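Local coordinates for protein probable amidase (Thermus thermophilus, PDB 2DC0) that is a probable amidase of the amidase family, built on a large mixed beta-sheet packed among many helices, at residues 235-240 and 270-275; 358-363 and 404-409; 198-203 and 286-291; 117-122 and 306-311. One frame throughout, in Å; residues are numbered along the deposited sequence.

Contact 1: residues 235-240 and 270-275; sequences NPVFGV and EVREVS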
loop_
_atom_site.group_PDB
_atom_site.type_symbol
_atom_site.label_atom_id
_atom_site.label_comp_id
_atom_site.label_asym_id
_atom_site.label_seq_id
_atom_site.Cartn_x
_atom_site.Cartn_y
_atom_site.Cartn_z
ATOM N N ASN A 235 2.350 9.617 27.352
ATOM C CA ASN A 235 0.908 9.546 27.140
ATOM C C ASN A 235 0.566 8.865 25.816
ATOM O O ASN A 235 -0.156 9.412 24.985
ATOM C CB ASN A 235 0.320 10.956 27.169
ATOM C CG ASN A 235 0.457 11.613 28.535
ATOM O OD1 ASN A 235 0.635 12.827 28.647
ATOM N ND2 ASN A 235 0.362 10.808 29.582
ATOM N N PRO A 236 1.084 7.648 25.607
ATOM C CA PRO A 236 0.804 6.923 24.367
ATOM C C PRO A 236 -0.689 6.648 24.216
ATOM O O PRO A 236 -1.391 6.420 25.203
ATOM C CB PRO A 236 1.618 5.643 24.527
ATOM C CG PRO A 236 1.580 5.414 26.013
ATOM C CD PRO A 236 1.837 6.802 26.551
ATOM N N VAL A 237 -1.172 6.699 22.981
ATOM C CA VAL A 237 -2.578 6.436 22.692
ATOM C C VAL A 237 -2.606 5.168 21.846
ATOM O O VAL A 237 -2.073 5.139 20.738
ATOM C CB VAL A 237 -3.222 7.593 21.893
ATOM C CG1 VAL A 237 -4.681 7.270 21.594
ATOM C CG2 VAL A 237 -3.123 8.897 22.692
ATOM N N PHE A 238 -3.224 4.121 22.378
ATOM C CA PHE A 238 -3.300 2.847 21.680
ATOM C C PHE A 238 -4.696 2.577 21.151
ATOM O O PHE A 238 -5.684 2.756 21.862
ATOM C CB PHE A 238 -2.883 1.717 22.621
ATOM C CG PHE A 238 -1.450 1.798 23.069
ATOM C CD1 PHE A 238 -0.412 1.510 22.182
ATOM C CD2 PHE A 238 -1.137 2.147 24.381
ATOM C CE1 PHE A 238 0.918 1.563 22.600
ATOM C CE2 PHE A 238 0.189 2.203 24.809
ATOM C CZ PHE A 238 1.220 1.910 23.916
ATOM N N GLY A 239 -4.769 2.146 19.895
ATOM C CA GLY A 239 -6.051 1.828 19.295
ATOM C C GLY A 239 -6.270 0.327 19.354
ATOM O O GLY A 239 -5.347 -0.456 19.107
ATOM N N VAL A 240 -7.489 -0.080 19.688
ATOM C CA VAL A 240 -7.821 -1.497 19.785
ATOM C C VAL A 240 -8.961 -1.804 18.816
ATOM O O VAL A 240 -10.063 -1.271 18.955
ATOM C CB VAL A 240 -8.244 -1.860 21.234
ATOM C CG1 VAL A 240 -8.650 -3.317 21.319
ATOM C CG2 VAL A 240 -7.089 -1.577 22.190
ATOM N N GLU A 270 -3.514 5.889 27.054
ATOM C CA GLU A 270 -4.929 5.964 26.699
ATOM C C GLU A 270 -5.280 4.821 25.755
ATOM O O GLU A 270 -4.461 4.403 24.935
ATOM C CB GLU A 270 -5.254 7.292 26.017
ATOM C CG GLU A 270 -6.739 7.639 26.074
ATOM C CD GLU A 270 -7.155 8.656 25.027
ATOM O OE1 GLU A 270 -6.412 9.638 24.819
ATOM O OE2 GLU A 270 -8.233 8.476 24.418
ATOM N N VAL A 271 -6.502 4.319 25.881
ATOM C CA VAL A 271 -6.973 3.224 25.046
ATOM C C VAL A 271 -8.231 3.644 24.293
ATOM O O VAL A 271 -9.231 4.015 24.909
ATOM C CB VAL A 271 -7.313 1.985 25.896
ATOM C CG1 VAL A 271 -7.788 0.853 25.001
ATOM C CG2 VAL A 271 -6.088 1.558 26.702
ATOM N N ARG A 272 -8.180 3.584 22.967
ATOM C CA ARG A 272 -9.329 3.954 22.152
ATOM C C ARG A 272 -9.722 2.817 21.225
ATOM O O ARG A 272 -8.868 2.187 20.603
ATOM C CB ARG A 272 -9.019 5.190 21.299
ATOM C CG ARG A 272 -8.668 6.448 22.088
ATOM C CD ARG A 272 -8.367 7.618 21.142
ATOM N NE ARG A 272 -7.853 8.786 21.858
ATOM C CZ ARG A 272 -7.461 9.916 21.276
ATOM N NH1 ARG A 272 -7.523 10.042 19.956
ATOM N NH2 ARG A 272 -7.001 10.920 22.016
ATOM N N GLU A 273 -11.019 2.548 21.143
ATOM C CA GLU A 273 -11.493 1.510 20.246
ATOM C C GLU A 273 -11.399 2.073 18.838
ATOM O O GLU A 273 -11.661 3.257 18.629
ATOM C CB GLU A 273 -12.956 1.152 20.520
ATOM C CG GLU A 273 -13.423 -0.018 19.660
ATOM C CD GLU A 273 -14.918 -0.252 19.715
ATOM O OE1 GLU A 273 -15.562 0.147 20.709
ATOM O OE2 GLU A 273 -15.445 -0.859 18.761
ATOM N N VAL A 274 -11.009 1.236 17.882
ATOM C CA VAL A 274 -10.922 1.649 16.484
ATOM C C VAL A 274 -11.599 0.564 15.662
ATOM O O VAL A 274 -11.761 -0.563 16.133
ATOM C CB VAL A 274 -9.451 1.794 15.980
ATOM C CG1 VAL A 274 -8.721 2.872 16.768
ATOM C CG2 VAL A 274 -8.730 0.460 16.081
ATOM N N SER A 275 -11.998 0.900 14.439
ATOM C CA SER A 275 -12.650 -0.069 13.561
ATOM C C SER A 275 -11.686 -0.561 12.485
ATOM O O SER A 275 -11.041 0.241 11.809
ATOM C CB SER A 275 -13.881 0.556 12.895
ATOM O OG SER A 275 -14.454 -0.339 11.948
#
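Val237 to Val240 and Glu270 to Glu273 pair as parallel strands, the pair that closes one end of the large sheet. Phe238 and Val240 each turn both N and O to the outer strand. Phe238 N donates to Glu270 O at 2.9 Å, almost straight at 179°, while Phe238 O takes Arg272 N. Val240 N reaches Arg272 O at 2.8 Å, and Val240 O accepts Val274 N from well above its carbonyl plane, 51° out of it. Pro236 O, preceding the strand, receives Glu270 N. Val237 and Gly239 bond instead on the inner side, to the backbone of Asp349, Ala350 and Leu352. Above the face bearing Val237, Arg272 holds Glu270 side-on: Arg272 NE meets Glu270 OE2 at 2.6 Å, and Arg272 NH2 meets Glu270 OE1 at 3.1 Å. Val237 CG1, anti to the backbone N (chi1 179°), lies over one face of that guanidinium, 3.5 Å from Arg272 NE. On the opposite side of the sheet, which carries Phe238 and Val240, Val240 CG2 touches Val271 CG1 at 3.8 Å, under Leu261 of helix 251-263, part of the helical connection that makes this a beta-alpha-beta crossover. The chemistry is thus divided: main-chain bonds set the register, valines on one side receive the crossover helix, and the other side pairs its own charges within the edge strand.

Contact 2: residues 358-363 and 404-409; sequences LPAPPL and EGMPVG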
loop_
_atom_site.group_PDB
_atom_site.type_symbol
_atom_site.label_atom_id
_atom_site.label_comp_id
_atom_site.label_asym_id
_atom_site.label_seq_id
_atom_site.Cartn_x
_atom_site.Cartn_y
_atom_site.Cartn_z
ATOM N N LEU A 358 -4.580 -18.142 21.424
ATOM C CA LEU A 358 -4.377 -19.142 22.463
ATOM C C LEU A 358 -2.892 -19.439 22.641
ATOM O O LEU A 358 -2.073 -19.100 21.784
ATOM C CB LEU A 358 -5.060 -20.451 22.038
ATOM C CG LEU A 358 -6.562 -20.469 21.724
ATOM C CD1 LEU A 358 -6.848 -21.553 20.701
ATOM C CD2 LEU A 358 -7.349 -20.694 23.003
ATOM N N PRO A 359 -2.523 -20.068 23.770
ATOM C CA PRO A 359 -1.107 -20.390 23.958
ATOM C C PRO A 359 -0.789 -21.489 22.950
ATOM O O PRO A 359 -1.702 -22.099 22.387
ATOM C CB PRO A 359 -1.051 -20.881 25.404
ATOM C CG PRO A 359 -2.419 -21.482 25.603
ATOM C CD PRO A 359 -3.314 -20.454 24.951
ATOM N N ALA A 360 0.496 -21.728 22.706
ATOM C CA ALA A 360 0.911 -22.765 21.763
ATOM C C ALA A 360 0.209 -24.078 22.103
ATOM O O ALA A 360 0.281 -24.555 23.231
ATOM C CB ALA A 360 2.426 -22.943 21.824
ATOM N N PRO A 361 -0.482 -24.679 21.123
ATOM C CA PRO A 361 -1.195 -25.942 21.350
ATOM C C PRO A 361 -0.334 -27.196 21.155
ATOM O O PRO A 361 0.775 -27.130 20.621
ATOM C CB PRO A 361 -2.326 -25.869 20.333
ATOM C CG PRO A 361 -1.664 -25.224 19.171
ATOM C CD PRO A 361 -0.793 -24.127 19.790
ATOM N N PRO A 362 -0.834 -28.358 21.608
ATOM C CA PRO A 362 -0.095 -29.614 21.461
ATOM C C PRO A 362 0.214 -29.907 19.994
ATOM O O PRO A 362 -0.540 -29.513 19.093
ATOM C CB PRO A 362 -1.054 -30.649 22.046
ATOM C CG PRO A 362 -1.742 -29.883 23.127
ATOM C CD PRO A 362 -2.017 -28.541 22.468
ATOM N N LEU A 363 1.323 -30.597 19.749
ATOM C CA LEU A 363 1.680 -30.952 18.383
ATOM C C LEU A 363 0.505 -31.761 17.833
ATOM O O LEU A 363 -0.118 -32.514 18.574
ATOM C CB LEU A 363 2.952 -31.806 18.375
ATOM C CG LEU A 363 4.224 -31.076 18.829
ATOM C CD1 LEU A 363 5.343 -32.066 19.107
ATOM C CD2 LEU A 363 4.633 -30.089 17.743
ATOM N N GLU A 404 -1.898 -21.326 30.639
ATOM C CA GLU A 404 -1.511 -22.730 30.733
ATOM C C GLU A 404 -0.007 -22.862 31.006
ATOM O O GLU A 404 0.638 -23.804 30.543
ATOM C CB GLU A 404 -1.895 -23.481 29.451
ATOM C CG GLU A 404 -3.396 -23.766 29.342
ATOM C CD GLU A 404 -3.808 -24.308 27.983
ATOM O OE1 GLU A 404 -2.982 -24.965 27.318
ATOM O OE2 GLU A 404 -4.972 -24.091 27.584
ATOM N N GLY A 405 0.496 -21.719 31.607
ATOM C CA GLY A 405 1.923 -21.631 31.886
ATOM C C GLY A 405 2.734 -21.391 30.625
ATOM O O GLY A 405 3.964 -21.483 30.636
HETATM N N MSE A 406 1.847 -21.064 29.411
HETATM C CA MSE A 406 2.593 -20.846 28.154
HETATM C C MSE A 406 2.613 -19.367 27.802
HETATM O O MSE A 406 1.709 -18.619 28.171
HETATM C CB MSE A 406 1.939 -21.643 27.029
HETATM C CG MSE A 406 1.997 -23.142 27.252
HETATM SE SE MSE A 406 3.823 -23.799 27.206
HETATM C CE MSE A 406 4.097 -23.655 25.288
ATOM N N PRO A 407 3.662 -18.926 27.091
ATOM C CA PRO A 407 3.806 -17.526 26.681
ATOM C C PRO A 407 2.707 -17.114 25.709
ATOM O O PRO A 407 2.263 -17.914 24.884
ATOM C CB PRO A 407 5.179 -17.498 26.001
ATOM C CG PRO A 407 5.917 -18.623 26.661
ATOM C CD PRO A 407 4.868 -19.697 26.752
ATOM N N VAL A 408 2.272 -15.865 25.826
ATOM C CA VAL A 408 1.265 -15.296 24.939
ATOM C C VAL A 408 1.810 -13.933 24.536
ATOM O O VAL A 408 2.116 -13.112 25.399
ATOM C CB VAL A 408 -0.082 -15.070 25.641
ATOM C CG1 VAL A 408 -1.078 -14.477 24.638
ATOM C CG2 VAL A 408 -0.615 -16.377 26.198
ATOM N N GLY A 409 1.934 -13.688 23.237
ATOM C CA GLY A 409 2.477 -12.418 22.792
ATOM C C GLY A 409 1.491 -11.322 22.437
ATOM O O GLY A 409 0.305 -11.574 22.205
HETATM O O HOH W 1 2.693 -20.334 23.758
#
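Pro359 and Ala360, in the loop that follows strand 350-354, pack against the turn of a beta-hairpin and the start of its second strand. The hairpin joins strands 395-403 and 406-413 through Glu404 and Gly405, both at positive phi, with the backbone angles of a type I' turn. Glu404 comes first. Its extended chain carries the carboxylate to the ring of Pro359, the two side chains crossing at about a right angle, with Pro359 CG 3.9 Å from Glu404 OE1. The charge itself is met by Arg142, which forms a salt bridge with Glu404 OE1 and also bonds Ala360 O, thereby tying the hairpin turn to the loop. Beyond Gly405, selenomethionine Met406 points its CB at the proline: Pro359 CB and Met406 CB are 3.5 Å apart, closer than two carbons usually pack. Its chain then folds, chi2 at -66° and chi3 at -74°, which curls the terminal methyl back over the loop until Met406 CE rests 3.9 Å from Ala360 CB. Asn136 borders both of these residues, and Phe178 of helix 173-179 lies against Ala360. Pro407 contributes its carbonyl oxygen, through a water. This water accepts from Ala360 N at 2.8 Å and donates to Pro407 O at 2.7 Å.

Contact 3: residues 198-203 and 286-291; sequences PLSRST and TRLVRY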
loop_
_atom_site.group_PDB
_atom_site.type_symbol
_atom_site.label_atom_id
_atom_site.label_comp_id
_atom_site.label_asym_id
_atom_site.label_seq_id
_atom_site.Cartn_x
_atom_site.Cartn_y
_atom_site.Cartn_z
ATOM N N PRO A 198 12.577 -16.797 -1.612
ATOM C CA PRO A 198 11.308 -16.097 -1.396
ATOM C C PRO A 198 10.097 -17.027 -1.249
ATOM O O PRO A 198 10.148 -18.206 -1.610
ATOM C CB PRO A 198 11.203 -15.197 -2.626
ATOM C CG PRO A 198 11.859 -16.022 -3.702
ATOM C CD PRO A 198 13.054 -16.644 -3.000
ATOM N N LEU A 199 9.021 -16.499 -0.674
ATOM C CA LEU A 199 7.782 -17.254 -0.547
ATOM C C LEU A 199 6.824 -16.411 -1.383
ATOM O O LEU A 199 6.359 -16.830 -2.439
ATOM C CB LEU A 199 7.305 -17.314 0.904
ATOM C CG LEU A 199 5.962 -18.028 1.127
ATOM C CD1 LEU A 199 6.035 -19.477 0.659
ATOM C CD2 LEU A 199 5.608 -17.971 2.613
ATOM N N SER A 200 6.558 -15.207 -0.893
ATOM C CA SER A 200 5.712 -14.243 -1.577
ATOM C C SER A 200 6.549 -12.970 -1.635
ATOM O O SER A 200 6.666 -12.259 -0.643
ATOM C CB SER A 200 4.437 -13.986 -0.777
ATOM O OG SER A 200 3.721 -12.887 -1.318
ATOM N N ARG A 201 7.143 -12.690 -2.790
ATOM C CA ARG A 201 7.982 -11.509 -2.933
ATOM C C ARG A 201 7.333 -10.187 -2.537
ATOM O O ARG A 201 8.017 -9.307 -2.026
ATOM C CB ARG A 201 8.501 -11.400 -4.368
ATOM C CG ARG A 201 9.516 -12.468 -4.764
ATOM C CD ARG A 201 9.786 -12.403 -6.260
ATOM N NE ARG A 201 10.267 -11.084 -6.662
ATOM C CZ ARG A 201 10.145 -10.585 -7.890
ATOM N NH1 ARG A 201 9.553 -11.298 -8.843
ATOM N NH2 ARG A 201 10.613 -9.374 -8.164
ATOM N N SER A 202 6.029 -10.035 -2.762
ATOM C CA SER A 202 5.366 -8.775 -2.425
ATOM C C SER A 202 4.802 -8.755 -1.008
ATOM O O SER A 202 4.153 -7.788 -0.605
ATOM C CB SER A 202 4.244 -8.469 -3.428
ATOM O OG SER A 202 3.163 -9.371 -3.293
ATOM N N THR A 203 5.062 -9.813 -0.246
ATOM C CA THR A 203 4.559 -9.888 1.115
ATOM C C THR A 203 5.605 -10.353 2.130
ATOM O O THR A 203 5.402 -10.202 3.342
ATOM C CB THR A 203 3.335 -10.823 1.182
ATOM O OG1 THR A 203 2.406 -10.456 0.154
ATOM C CG2 THR A 203 2.651 -10.703 2.527
ATOM N N THR A 286 -4.380 -15.480 1.586
ATOM C CA THR A 286 -4.143 -16.855 1.174
ATOM C C THR A 286 -3.940 -17.019 -0.332
ATOM O O THR A 286 -2.956 -17.618 -0.768
ATOM C CB THR A 286 -5.289 -17.753 1.638
ATOM O OG1 THR A 286 -5.369 -17.700 3.065
ATOM C CG2 THR A 286 -5.057 -19.200 1.202
ATOM N N ARG A 287 -4.857 -16.477 -1.126
ATOM C CA ARG A 287 -4.743 -16.596 -2.574
ATOM C C ARG A 287 -3.519 -15.876 -3.120
ATOM O O ARG A 287 -2.796 -16.414 -3.956
ATOM C CB ARG A 287 -6.006 -16.061 -3.254
ATOM C CG ARG A 287 -7.267 -16.757 -2.787
ATOM C CD ARG A 287 -8.467 -16.429 -3.661
ATOM N NE ARG A 287 -9.656 -17.143 -3.198
ATOM C CZ ARG A 287 -10.727 -17.387 -3.950
ATOM N NH1 ARG A 287 -10.762 -16.974 -5.211
ATOM N NH2 ARG A 287 -11.760 -18.046 -3.444
ATOM N N LEU A 288 -3.279 -14.661 -2.641
ATOM C CA LEU A 288 -2.146 -13.887 -3.113
ATOM C C LEU A 288 -0.817 -14.590 -2.838
ATOM O O LEU A 288 0.008 -14.736 -3.735
ATOM C CB LEU A 288 -2.165 -12.495 -2.467
ATOM C CG LEU A 288 -1.287 -11.445 -3.152
ATOM C CD1 LEU A 288 -1.732 -10.035 -2.775
ATOM C CD2 LEU A 288 0.159 -11.685 -2.757
ATOM N N VAL A 289 -0.621 -15.034 -1.599
ATOM C CA VAL A 289 0.609 -15.710 -1.207
ATOM C C VAL A 289 0.784 -17.078 -1.877
ATOM O O VAL A 289 1.854 -17.381 -2.402
ATOM C CB VAL A 289 0.675 -15.867 0.340
ATOM C CG1 VAL A 289 1.791 -16.842 0.738
ATOM C CG2 VAL A 289 0.947 -14.496 0.980
ATOM N N ARG A 290 -0.253 -17.910 -1.858
ATOM C CA ARG A 290 -0.146 -19.232 -2.479
ATOM C C ARG A 290 0.145 -19.122 -3.972
ATOM O O ARG A 290 0.900 -19.929 -4.517
ATOM C CB ARG A 290 -1.424 -20.039 -2.254
ATOM C CG ARG A 290 -1.585 -20.477 -0.806
ATOM C CD ARG A 290 -2.824 -21.311 -0.605
ATOM N NE ARG A 290 -2.890 -21.857 0.743
ATOM C CZ ARG A 290 -3.940 -22.503 1.232
ATOM N NH1 ARG A 290 -5.016 -22.680 0.475
ATOM N NH2 ARG A 290 -3.915 -22.971 2.474
ATOM N N TYR A 291 -0.446 -18.127 -4.631
ATOM C CA TYR A 291 -0.211 -17.938 -6.057
ATOM C C TYR A 291 1.264 -17.646 -6.304
ATOM O O TYR A 291 1.895 -18.287 -7.148
ATOM C CB TYR A 291 -1.039 -16.775 -6.611
ATOM C CG TYR A 291 -0.812 -16.532 -8.094
ATOM C CD1 TYR A 291 -1.529 -17.246 -9.055
ATOM C CD2 TYR A 291 0.150 -15.621 -8.534
ATOM C CE1 TYR A 291 -1.294 -17.062 -10.422
ATOM C CE2 TYR A 291 0.394 -15.427 -9.899
ATOM C CZ TYR A 291 -0.334 -16.155 -10.833
ATOM O OH TYR A 291 -0.095 -15.978 -12.174
#
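Ser200 and Val289 bring together a loop and the middle of helix 281-296, the loop folding through a type I beta-turn centred on Arg201 and Ser202. The conformations of three hydroxyl side chains define the surface that the helix meets. With OG anti to its main-chain nitrogen (chi1 170°), Ser200 directs the hydroxyl at the helix, near Val289 CG2 and Glu292. Ser202 sets OG between N and the carbonyl carbon (chi1 69°), which turns it to Leu288 CD2 and the same glutamate. Thr203 OG1 donates to Ser200 OG at 3.1 Å, bridging the turn from side chain to side chain. Leu288 lays one methyl among the three: its CD2 is 4.0 Å from Ser200 OG, 3.8 Å from Ser202 OG and 3.9 Å from Thr203 OG1. Both serines find their stronger partner in Glu292, one helical turn beyond Leu288, whose two carboxylate oxygens take one serine each; Arg334 also bonds Ser202 OG. At the tip of the turn Arg201 forms a salt bridge with Asp329 of the second subunit, so the loop lies between helix and dimer partner. Val289 spreads its two methyls along the loop, CG2 against Ser200 CB at 3.9 Å and CG1 loosely beside Leu199 CG at 4.4 Å.

Contact 4: residues 117-122 and 306-311; sequences MHEIAL and EGFSPQ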
loop_
_atom_site.group_PDB
_atom_site.type_symbol
_atom_site.label_atom_id
_atom_site.label_comp_id
_atom_site.label_asym_id
_atom_site.label_seq_id
_atom_site.Cartn_x
_atom_site.Cartn_y
_atom_site.Cartn_z
HETATM N N MSE A 117 12.934 -24.791 10.133
HETATM C CA MSE A 117 11.801 -23.902 9.785
HETATM C C MSE A 117 10.705 -24.735 9.156
HETATM O O MSE A 117 10.950 -25.840 8.668
HETATM C CB MSE A 117 12.279 -22.837 8.798
HETATM C CG MSE A 117 13.039 -23.420 7.618
HETATM SE SE MSE A 117 13.426 -22.078 6.284
HETATM C CE MSE A 117 11.712 -22.059 5.352
ATOM N N HIS A 118 9.603 -24.251 9.163
ATOM C CA HIS A 118 8.486 -24.947 8.557
ATOM C C HIS A 118 8.875 -25.041 7.089
ATOM O O HIS A 118 9.425 -24.086 6.535
ATOM C CB HIS A 118 7.195 -24.139 8.717
ATOM C CG HIS A 118 5.958 -24.925 8.417
ATOM N ND1 HIS A 118 5.170 -25.473 9.405
ATOM C CD2 HIS A 118 5.414 -25.313 7.241
ATOM C CE1 HIS A 118 4.192 -26.167 8.850
ATOM N NE2 HIS A 118 4.318 -26.085 7.537
ATOM N N GLU A 119 8.593 -26.184 6.465
ATOM C CA GLU A 119 8.954 -26.406 5.070
ATOM C C GLU A 119 8.665 -25.238 4.128
ATOM O O GLU A 119 7.521 -24.794 4.000
ATOM C CB GLU A 119 8.294 -27.685 4.550
ATOM C CG GLU A 119 8.621 -27.986 3.091
ATOM C CD GLU A 119 8.281 -29.415 2.699
ATOM O OE1 GLU A 119 7.245 -29.925 3.168
ATOM O OE2 GLU A 119 9.042 -30.014 1.914
ATOM N N ILE A 120 9.733 -24.793 3.463
ATOM C CA ILE A 120 9.776 -23.663 2.535
ATOM C C ILE A 120 9.044 -22.435 3.045
ATOM O O ILE A 120 8.615 -21.588 2.257
ATOM C CB ILE A 120 9.255 -24.001 1.105
ATOM C CG1 ILE A 120 7.787 -24.430 1.145
ATOM C CG2 ILE A 120 10.144 -25.059 0.464
ATOM C CD1 ILE A 120 7.087 -24.459 -0.211
ATOM N N ALA A 121 8.921 -22.347 4.367
ATOM C CA ALA A 121 8.267 -21.227 5.050
ATOM C C ALA A 121 6.769 -21.161 4.782
ATOM O O ALA A 121 6.126 -20.159 5.077
ATOM C CB ALA A 121 8.919 -19.915 4.651
ATOM N N LEU A 122 6.208 -22.230 4.233
ATOM C CA LEU A 122 4.785 -22.246 3.935
ATOM C C LEU A 122 4.006 -22.966 5.028
ATOM O O LEU A 122 3.508 -24.075 4.831
ATOM C CB LEU A 122 4.544 -22.910 2.580
ATOM C CG LEU A 122 3.123 -22.863 2.016
ATOM C CD1 LEU A 122 2.593 -21.430 2.041
ATOM C CD2 LEU A 122 3.143 -23.399 0.594
ATOM N N GLU A 306 7.305 -35.141 -4.690
ATOM C CA GLU A 306 7.474 -35.961 -3.495
ATOM C C GLU A 306 8.480 -35.353 -2.521
ATOM O O GLU A 306 8.631 -35.828 -1.395
ATOM C CB GLU A 306 7.915 -37.378 -3.875
ATOM C CG GLU A 306 9.307 -37.495 -4.501
ATOM C CD GLU A 306 9.389 -36.902 -5.898
ATOM O OE1 GLU A 306 8.434 -37.078 -6.685
ATOM O OE2 GLU A 306 10.422 -36.277 -6.218
ATOM N N GLY A 307 9.168 -34.305 -2.962
ATOM C CA GLY A 307 10.138 -33.650 -2.108
ATOM C C GLY A 307 9.452 -32.729 -1.116
ATOM O O GLY A 307 10.072 -32.277 -0.154
ATOM N N PHE A 308 8.173 -32.449 -1.359
ATOM C CA PHE A 308 7.376 -31.587 -0.491
ATOM C C PHE A 308 6.467 -32.451 0.376
ATOM O O PHE A 308 6.002 -33.501 -0.064
ATOM C CB PHE A 308 6.496 -30.639 -1.320
ATOM C CG PHE A 308 7.260 -29.618 -2.117
ATOM C CD1 PHE A 308 7.938 -28.582 -1.482
ATOM C CD2 PHE A 308 7.289 -29.683 -3.509
ATOM C CE1 PHE A 308 8.632 -27.625 -2.222
ATOM C CE2 PHE A 308 7.979 -28.733 -4.258
ATOM C CZ PHE A 308 8.653 -27.700 -3.614
ATOM N N SER A 309 6.210 -32.011 1.604
ATOM C CA SER A 309 5.323 -32.754 2.500
ATOM C C SER A 309 3.894 -32.602 1.977
ATOM O O SER A 309 3.608 -31.685 1.202
ATOM C CB SER A 309 5.413 -32.189 3.918
ATOM O OG SER A 309 5.001 -30.826 3.947
ATOM N N PRO A 310 2.980 -33.501 2.379
ATOM C CA PRO A 310 1.587 -33.415 1.915
ATOM C C PRO A 310 0.947 -32.038 2.140
ATOM O O PRO A 310 0.367 -31.463 1.216
ATOM C CB PRO A 310 0.894 -34.518 2.709
ATOM C CG PRO A 310 1.976 -35.558 2.828
ATOM C CD PRO A 310 3.201 -34.727 3.169
ATOM N N GLN A 311 1.059 -31.518 3.363
ATOM C CA GLN A 311 0.498 -30.211 3.726
ATOM C C GLN A 311 1.006 -29.120 2.788
ATOM O O GLN A 311 0.222 -28.384 2.191
ATOM C CB GLN A 311 0.881 -29.838 5.167
ATOM C CG GLN A 311 0.206 -28.563 5.705
ATOM C CD GLN A 311 1.120 -27.727 6.612
ATOM O OE1 GLN A 311 0.677 -27.166 7.632
ATOM N NE2 GLN A 311 2.399 -27.629 6.236
#
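Glu119 and Ser309 face each other with CA atoms 7.8 Å apart, where the tightly turned 117-122 meets a chain passing from a 3-10 segment into a helix. Glu119 stretches straight across, CG anti to N (chi1 180°). Its OE1 accepts twice from Ser309, from the backbone N at 2.8 Å and from the hydroxyl OG at 2.5 Å, an unusually short distance whose exact length is doubtful. Ser309 is the N-cap of the helix, its OG also making a weak bond to Val312 N. Since Glu119 OE2 is bonded by Thr87 and Trp130, the buried carboxylate is gripped at both oxygens, and the nearby helix start would probably favour its negative charge. A separate polar contact lies alongside: as modelled, Gln311 NE2 is 2.8 Å from His118 NE2, at the imidazole edge and in its plane, with ring and amide turned 38° apart. His118 ND1 takes Gly126 N, so the direction of the Gln311 bond is doubtful. Ile120 CG2 meets the edge of the Phe308 ring, 4.0 Å from CE1. The turned segment, shortly after strand 110-115, thus sits against the start of helix 310-321, where Ile120 also touches Val312 and Leu316, while Phe308 packs back on Ala300 and Leu301 of helix 298-303.

Contacts 1 and 2 reach the same large sheet at different places: contact 1 makes its edge, contact 2 packs a loop on a hairpin turn of strands further in, with centres 26 Å apart and nearest atoms about 12 Å. Contacts 3 and 4 form a second group, their centres 15 Å apart, and they touch: Leu199 CD2 lies 3.3 Å from Ala121 O, so the loop that packs on helix 281-296 also backs the turn that meets helix 310-321. Contact 2 is about 10 Å from contact 4 at the nearest atoms. Contact 1 stands across the chain's centre from contact 4, 39 Å between centres, although its segments fall within the sequence that contact 4 spans.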